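Local coordinates for lipoate-protein ligase, putative (Streptococcus pneumoniae, PDB 1VQZ), which is a putative lipoate-protein ligase, with a ligase A/B catalytic family domain followed by a bacterial lipoate-protein ligase C-terminal domain, at residues G56-T61 and I294-A299; V271-N276 and I285-D290. All coordinates share one frame; numbering follows the deposited sequence.

Contact 1: residues G56-T61 and I294-A299; sequences GRHQNT and IEDVAA. With EDO (1,2-ethanediol), chain S; EDO (1,2-ethanediol), chain D; EDO (1,2-ethanediol), chain J.
His58 and Arg57 reach from a type I beta turn, Gly56 to Gln59, to the turn leading into the helix that continues to residue 304, joining the ligase A/B catalytic part of the chain to the C-terminal part. Val297 CG1 sits 3.4 Å from the centroid of the His58 ring, almost on its normal, a CH-pi contact that suits a branched aliphatic side chain against a flat ring. Arg57 CG lies over the opposite face, toward its rim. At the ring's edge His58 CE1 approaches Asp296 OD1 at 3.2 Å, ring and carboxylate planes standing 80° apart.

The Arg57 chain starts anti to the backbone N (chi1 -178°) and bends at chi3 (61°), which brings its guanidinium against the backbone of Ile294 to Asp296, with Asp296 N over one face. Asp296 OD2 lies 4.0 Å from Arg57 NE but well out of the guanidinium plane, so no N-H points at it and any attraction is of charge alone. The firmer partner of Arg57 is Gly293 O, which accepts from NH2.

Further out, two 1,2-ethanediol molecules line the seam: one bonds Arg57 O and Asp296 OD1, the other accepts from His58 ND1 at its O1. An aspartate fits ahead of the helix because its short carboxylate can fold back onto the first turn: Asp296 OD1 uses its anti lone pair to cap Ala298 N at 2.9 Å.

Contact 2: residues V271-N276 and I285-D290; sequences VEVFAN and IKIYGD. With EDO (1,2-ethanediol), chain D.
Tyr288 and Phe274 cover the most surface in this antiparallel beta hairpin, formed by the strands 269-278 and 281-289 of the C-terminal domain. They sit on neighbouring hydrogen-bonded pairs, diagonal to each other on one face of the sheet. Phe274 CE1 meets Tyr288 CD1 at 3.5 Å, and the ring planes are turned 79° apart in an oblique aromatic pair. Both CG atoms stand anti to their own carbonyl carbons (chi1 -62° for Phe274, -67° for Tyr288), and the two rings meet on this face. A 1,2-ethanediol carbon lies over one face of the tyrosine ring, while Phe258 packs edge-to-face with Phe274.

Ile285, the next in buried surface, belongs to the other face, where its CD1 touches Val273 CG1 at 3.9 Å. Val271, Val273 and Ile287, whose beta branching favours extended backbone, continue this apolar face; helix 332-339 packs on Val271, Val273 and Ile285, and Ile285 also meets helix 298-304. Glu272, among the aromatics, is not left as a lone buried charge: Arg261 forms a salt bridge with it.

Two pairs of backbone bonds close the ladder, Glu272 with Tyr288 and Phe274 with Lys286, where Phe274 N donates to Lys286 O at 2.8 Å.

In the fold
Contact 2 is a local hairpin within the C-terminal domain, whereas contact 1 ties that domain to the ligase A/B catalytic part of the chain across 233 residues of sequence; their centres are about 10 Å apart. The loop 56-61 of contact 1 also reaches the hairpin of contact 2. His58 O probably accepts from Gly289 N at 2.8 Å, so the residue whose ring meets Val297 also holds Gly289 of the hairpin through its backbone carbonyl. Two residues on, Asn60 ND2 probably bonds Glu272 OE1 at 3.0 Å. One 1,2-ethanediol, probably from the crystallisation liquor, bridges the contacts through a single oxygen: the O1 that accepts from His58 also donates to Ile287 O of contact 2, at 2.8 Å.

Contact 1: residues G56-T61 and I294-A299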
loop_
_atom_site.group_PDB
_atom_site.type_symbol
_atom_site.label_atom_id
_atom_site.label_comp_id
_atom_site.label_asym_id
_atom_site.label_seq_id
_atom_site.Cartn_x
_atom_site.Cartn_y
_atom_site.Cartn_z
ATOM N N GLY A 56 1.455 6.105 -0.575
ATOM C CA GLY A 56 0.530 5.581 0.398
ATOM C C GLY A 56 -0.719 6.424 0.491
ATOM O O GLY A 56 -0.746 7.618 0.170
ATOM N N ARG A 57 -1.788 5.764 0.899
ATOM C CA ARG A 57 -3.112 6.359 1.047
ATOM C C ARG A 57 -3.200 7.706 1.804
ATOM O O ARG A 57 -4.096 8.555 1.519
ATOM C CB ARG A 57 -3.993 5.277 1.726
ATOM C CG ARG A 57 -5.370 5.614 1.934
ATOM C CD ARG A 57 -6.075 4.444 2.587
ATOM N NE ARG A 57 -5.489 4.152 3.866
ATOM C CZ ARG A 57 -5.499 2.990 4.485
ATOM N NH1 ARG A 57 -6.067 1.910 3.960
ATOM N NH2 ARG A 57 -4.913 2.911 5.659
ATOM N N HIS A 58 -2.300 7.925 2.758
ATOM C CA HIS A 58 -2.316 9.145 3.538
ATOM C C HIS A 58 -1.114 10.068 3.381
ATOM O O HIS A 58 -1.028 11.058 4.087
ATOM C CB HIS A 58 -2.550 8.808 5.001
ATOM C CG HIS A 58 -3.827 8.072 5.249
ATOM N ND1 HIS A 58 -5.039 8.496 4.742
ATOM C CD2 HIS A 58 -4.083 6.902 5.902
ATOM C CE1 HIS A 58 -5.992 7.646 5.104
ATOM N NE2 HIS A 58 -5.444 6.665 5.797
ATOM N N GLN A 59 -0.224 9.773 2.421
ATOM C CA GLN A 59 0.955 10.593 2.200
ATOM C C GLN A 59 0.547 11.972 1.631
ATOM O O GLN A 59 -0.412 12.100 0.877
ATOM C CB GLN A 59 2.002 9.915 1.270
ATOM C CG GLN A 59 2.813 8.801 1.908
ATOM C CD GLN A 59 3.996 8.345 1.069
ATOM O OE1 GLN A 59 3.858 7.512 0.158
ATOM N NE2 GLN A 59 5.181 8.880 1.384
ATOM N N ASN A 60 1.312 12.973 2.026
ATOM C CA ASN A 60 1.160 14.331 1.541
ATOM C C ASN A 60 2.033 14.447 0.294
ATOM O O ASN A 60 3.194 14.858 0.349
ATOM C CB ASN A 60 1.515 15.331 2.649
ATOM C CG ASN A 60 1.268 16.777 2.234
ATOM O OD1 ASN A 60 0.993 17.050 1.073
ATOM N ND2 ASN A 60 1.418 17.696 3.151
ATOM N N THR A 61 1.436 14.006 -0.820
ATOM C CA THR A 61 2.102 13.761 -2.090
ATOM C C THR A 61 2.939 14.947 -2.547
ATOM O O THR A 61 4.133 14.797 -2.848
ATOM C CB THR A 61 1.091 13.368 -3.132
ATOM O OG1 THR A 61 0.192 12.393 -2.566
ATOM C CG2 THR A 61 1.798 12.794 -4.354
ATOM N N ILE A 294 -3.986 -0.779 8.671
ATOM C CA ILE A 294 -4.808 -1.649 7.792
ATOM C C ILE A 294 -6.091 -0.950 7.331
ATOM O O ILE A 294 -6.586 -1.223 6.247
ATOM C CB ILE A 294 -5.181 -2.977 8.499
ATOM C CG1 ILE A 294 -3.962 -3.869 8.656
ATOM C CG2 ILE A 294 -6.189 -3.756 7.689
ATOM C CD1 ILE A 294 -4.160 -4.913 9.750
ATOM N N GLU A 295 -6.625 -0.087 8.185
ATOM C CA GLU A 295 -7.827 0.734 7.938
ATOM C C GLU A 295 -7.484 2.194 7.864
ATOM O O GLU A 295 -6.549 2.641 8.502
ATOM C CB GLU A 295 -8.887 0.563 9.035
ATOM C CG GLU A 295 -9.294 -0.849 9.204
ATOM C CD GLU A 295 -10.589 -1.021 9.975
ATOM O OE1 GLU A 295 -11.629 -0.538 9.518
ATOM O OE2 GLU A 295 -10.561 -1.710 10.990
ATOM N N ASP A 296 -8.278 2.892 7.055
ATOM C CA ASP A 296 -8.204 4.339 6.786
ATOM C C ASP A 296 -8.237 5.193 8.077
ATOM O O ASP A 296 -9.077 4.991 8.949
ATOM C CB ASP A 296 -9.376 4.723 5.899
ATOM C CG ASP A 296 -9.152 6.006 5.145
ATOM O OD1 ASP A 296 -9.060 7.066 5.775
ATOM O OD2 ASP A 296 -9.110 5.945 3.898
ATOM N N VAL A 297 -7.311 6.133 8.150
ATOM C CA VAL A 297 -7.154 7.063 9.279
ATOM C C VAL A 297 -8.375 7.995 9.472
ATOM O O VAL A 297 -8.515 8.622 10.520
ATOM C CB VAL A 297 -5.778 7.854 9.201
ATOM C CG1 VAL A 297 -5.865 9.034 8.295
ATOM C CG2 VAL A 297 -5.324 8.299 10.557
ATOM N N ALA A 298 -9.295 8.014 8.509
ATOM C CA ALA A 298 -10.538 8.797 8.640
ATOM C C ALA A 298 -11.292 8.507 9.927
ATOM O O ALA A 298 -11.850 9.438 10.523
ATOM C CB ALA A 298 -11.468 8.561 7.457
ATOM N N ALA A 299 -11.304 7.238 10.352
ATOM C CA ALA A 299 -11.911 6.823 11.616
ATOM C C ALA A 299 -11.320 7.508 12.846
ATOM O O ALA A 299 -12.031 7.803 13.790
ATOM C CB ALA A 299 -11.841 5.313 11.778
HETATM C C1 EDO S . -8.446 9.853 3.246
HETATM O O1 EDO S . -8.921 9.495 4.606
HETATM C C2 EDO S . -7.168 9.176 2.693
HETATM O O2 EDO S . -7.043 8.926 1.261
HETATM C C1 EDO D . -4.278 12.305 3.743
HETATM O O1 EDO D . -4.902 11.497 4.712
HETATM C C2 EDO D . -4.789 12.007 2.347
HETATM O O2 EDO D . -6.143 12.354 2.271
HETATM C C1 EDO J . -2.288 18.822 1.212
HETATM O O1 EDO J . -0.948 18.966 0.719
HETATM C C2 EDO J . -2.225 19.102 2.708
HETATM O O2 EDO J . -1.622 20.386 2.899
#

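Contact 2: residues V271-N276 and I285-D290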
loop_
_atom_site.group_PDB
_atom_site.type_symbol
_atom_site.label_atom_id
_atom_site.label_comp_id
_atom_site.label_asym_id
_atom_site.label_seq_id
_atom_site.Cartn_x
_atom_site.Cartn_y
_atom_site.Cartn_z
ATOM N N VAL A 271 3.886 11.421 11.088
ATOM C CA VAL A 271 2.488 11.838 11.293
ATOM C C VAL A 271 2.401 13.372 11.218
ATOM O O VAL A 271 3.060 14.085 11.970
ATOM C CB VAL A 271 1.917 11.362 12.654
ATOM C CG1 VAL A 271 0.481 11.847 12.834
ATOM C CG2 VAL A 271 2.016 9.857 12.785
ATOM N N GLU A 272 1.592 13.851 10.277
ATOM C CA GLU A 272 1.361 15.269 10.022
ATOM C C GLU A 272 -0.112 15.581 10.224
ATOM O O GLU A 272 -0.970 14.986 9.593
ATOM C CB GLU A 272 1.758 15.630 8.611
ATOM C CG GLU A 272 1.796 17.164 8.344
ATOM C CD GLU A 272 2.231 17.522 6.926
ATOM O OE1 GLU A 272 1.951 16.732 5.983
ATOM O OE2 GLU A 272 2.827 18.630 6.761
ATOM N N VAL A 273 -0.386 16.524 11.105
ATOM C CA VAL A 273 -1.744 16.831 11.510
ATOM C C VAL A 273 -2.132 18.256 11.148
ATOM O O VAL A 273 -1.504 19.217 11.567
ATOM C CB VAL A 273 -1.904 16.685 13.022
ATOM C CG1 VAL A 273 -3.360 17.041 13.428
ATOM C CG2 VAL A 273 -1.498 15.311 13.479
ATOM N N PHE A 274 -3.201 18.391 10.389
ATOM C CA PHE A 274 -3.754 19.712 10.097
ATOM C C PHE A 274 -5.108 19.848 10.846
ATOM O O PHE A 274 -6.081 19.192 10.502
ATOM C CB PHE A 274 -3.970 19.902 8.585
ATOM C CG PHE A 274 -2.710 19.836 7.759
ATOM C CD1 PHE A 274 -2.224 18.627 7.301
ATOM C CD2 PHE A 274 -2.048 20.993 7.382
ATOM C CE1 PHE A 274 -1.088 18.576 6.496
ATOM C CE2 PHE A 274 -0.895 20.946 6.596
ATOM C CZ PHE A 274 -0.428 19.715 6.150
ATOM N N ALA A 275 -5.162 20.704 11.853
ATOM C CA ALA A 275 -6.383 20.862 12.670
ATOM C C ALA A 275 -6.930 22.269 12.613
ATOM O O ALA A 275 -6.161 23.245 12.679
ATOM C CB ALA A 275 -6.111 20.486 14.083
ATOM N N ASN A 276 -8.258 22.360 12.498
ATOM C CA ASN A 276 -8.992 23.613 12.666
ATOM C C ASN A 276 -9.649 23.618 14.043
ATOM O O ASN A 276 -10.563 22.831 14.311
ATOM C CB ASN A 276 -10.059 23.734 11.579
ATOM C CG ASN A 276 -10.436 25.144 11.314
ATOM O OD1 ASN A 276 -9.586 26.029 11.284
ATOM N ND2 ASN A 276 -11.711 25.379 11.113
ATOM N N ILE A 285 -10.191 18.069 11.376
ATOM C CA ILE A 285 -8.842 17.542 11.445
ATOM C C ILE A 285 -8.579 16.643 10.250
ATOM O O ILE A 285 -9.496 15.954 9.750
ATOM C CB ILE A 285 -8.614 16.824 12.787
ATOM C CG1 ILE A 285 -7.160 16.413 13.001
ATOM C CG2 ILE A 285 -9.468 15.571 12.903
ATOM C CD1 ILE A 285 -6.916 15.929 14.427
ATOM N N LYS A 286 -7.346 16.679 9.754
ATOM C CA LYS A 286 -6.906 15.774 8.681
ATOM C C LYS A 286 -5.468 15.359 8.974
ATOM O O LYS A 286 -4.634 16.173 9.416
ATOM C CB LYS A 286 -7.021 16.444 7.293
ATOM C CG LYS A 286 -6.939 15.393 6.161
ATOM C CD LYS A 286 -7.265 15.858 4.826
ATOM C CE LYS A 286 -7.309 14.702 3.831
ATOM N NZ LYS A 286 -8.602 13.934 3.794
ATOM N N ILE A 287 -5.200 14.064 8.808
ATOM C CA ILE A 287 -3.943 13.464 9.177
ATOM C C ILE A 287 -3.299 12.855 7.953
ATOM O O ILE A 287 -3.929 12.043 7.231
ATOM C CB ILE A 287 -4.152 12.423 10.263
ATOM C CG1 ILE A 287 -4.823 13.086 11.503
ATOM C CG2 ILE A 287 -2.842 11.731 10.659
ATOM C CD1 ILE A 287 -5.324 12.087 12.516
ATOM N N TYR A 288 -2.051 13.253 7.723
ATOM C CA TYR A 288 -1.224 12.728 6.643
ATOM C C TYR A 288 -0.018 12.012 7.216
ATOM O O TYR A 288 0.352 12.215 8.375
ATOM C CB TYR A 288 -0.683 13.858 5.773
ATOM C CG TYR A 288 -1.700 14.603 4.971
ATOM C CD1 TYR A 288 -2.522 15.535 5.585
ATOM C CD2 TYR A 288 -1.813 14.424 3.607
ATOM C CE1 TYR A 288 -3.454 16.245 4.876
ATOM C CE2 TYR A 288 -2.779 15.130 2.874
ATOM C CZ TYR A 288 -3.584 16.062 3.530
ATOM O OH TYR A 288 -4.535 16.807 2.869
ATOM N N GLY A 289 0.623 11.193 6.380
ATOM C CA GLY A 289 1.849 10.537 6.789
ATOM C C GLY A 289 2.148 9.284 6.008
ATOM O O GLY A 289 1.402 8.900 5.060
ATOM N N ASP A 290 3.257 8.654 6.393
ATOM C CA ASP A 290 3.676 7.370 5.798
ATOM C C ASP A 290 3.612 6.211 6.800
ATOM O O ASP A 290 4.163 5.143 6.524
ATOM C CB ASP A 290 5.068 7.465 5.165
ATOM C CG ASP A 290 6.166 7.934 6.148
ATOM O OD1 ASP A 290 5.974 7.958 7.358
ATOM O OD2 ASP A 290 7.240 8.334 5.680
HETATM C C1 EDO D . -4.278 12.305 3.743
HETATM O O1 EDO D . -4.902 11.497 4.712
HETATM C C2 EDO D . -4.789 12.007 2.347
HETATM O O2 EDO D . -6.143 12.354 2.271
#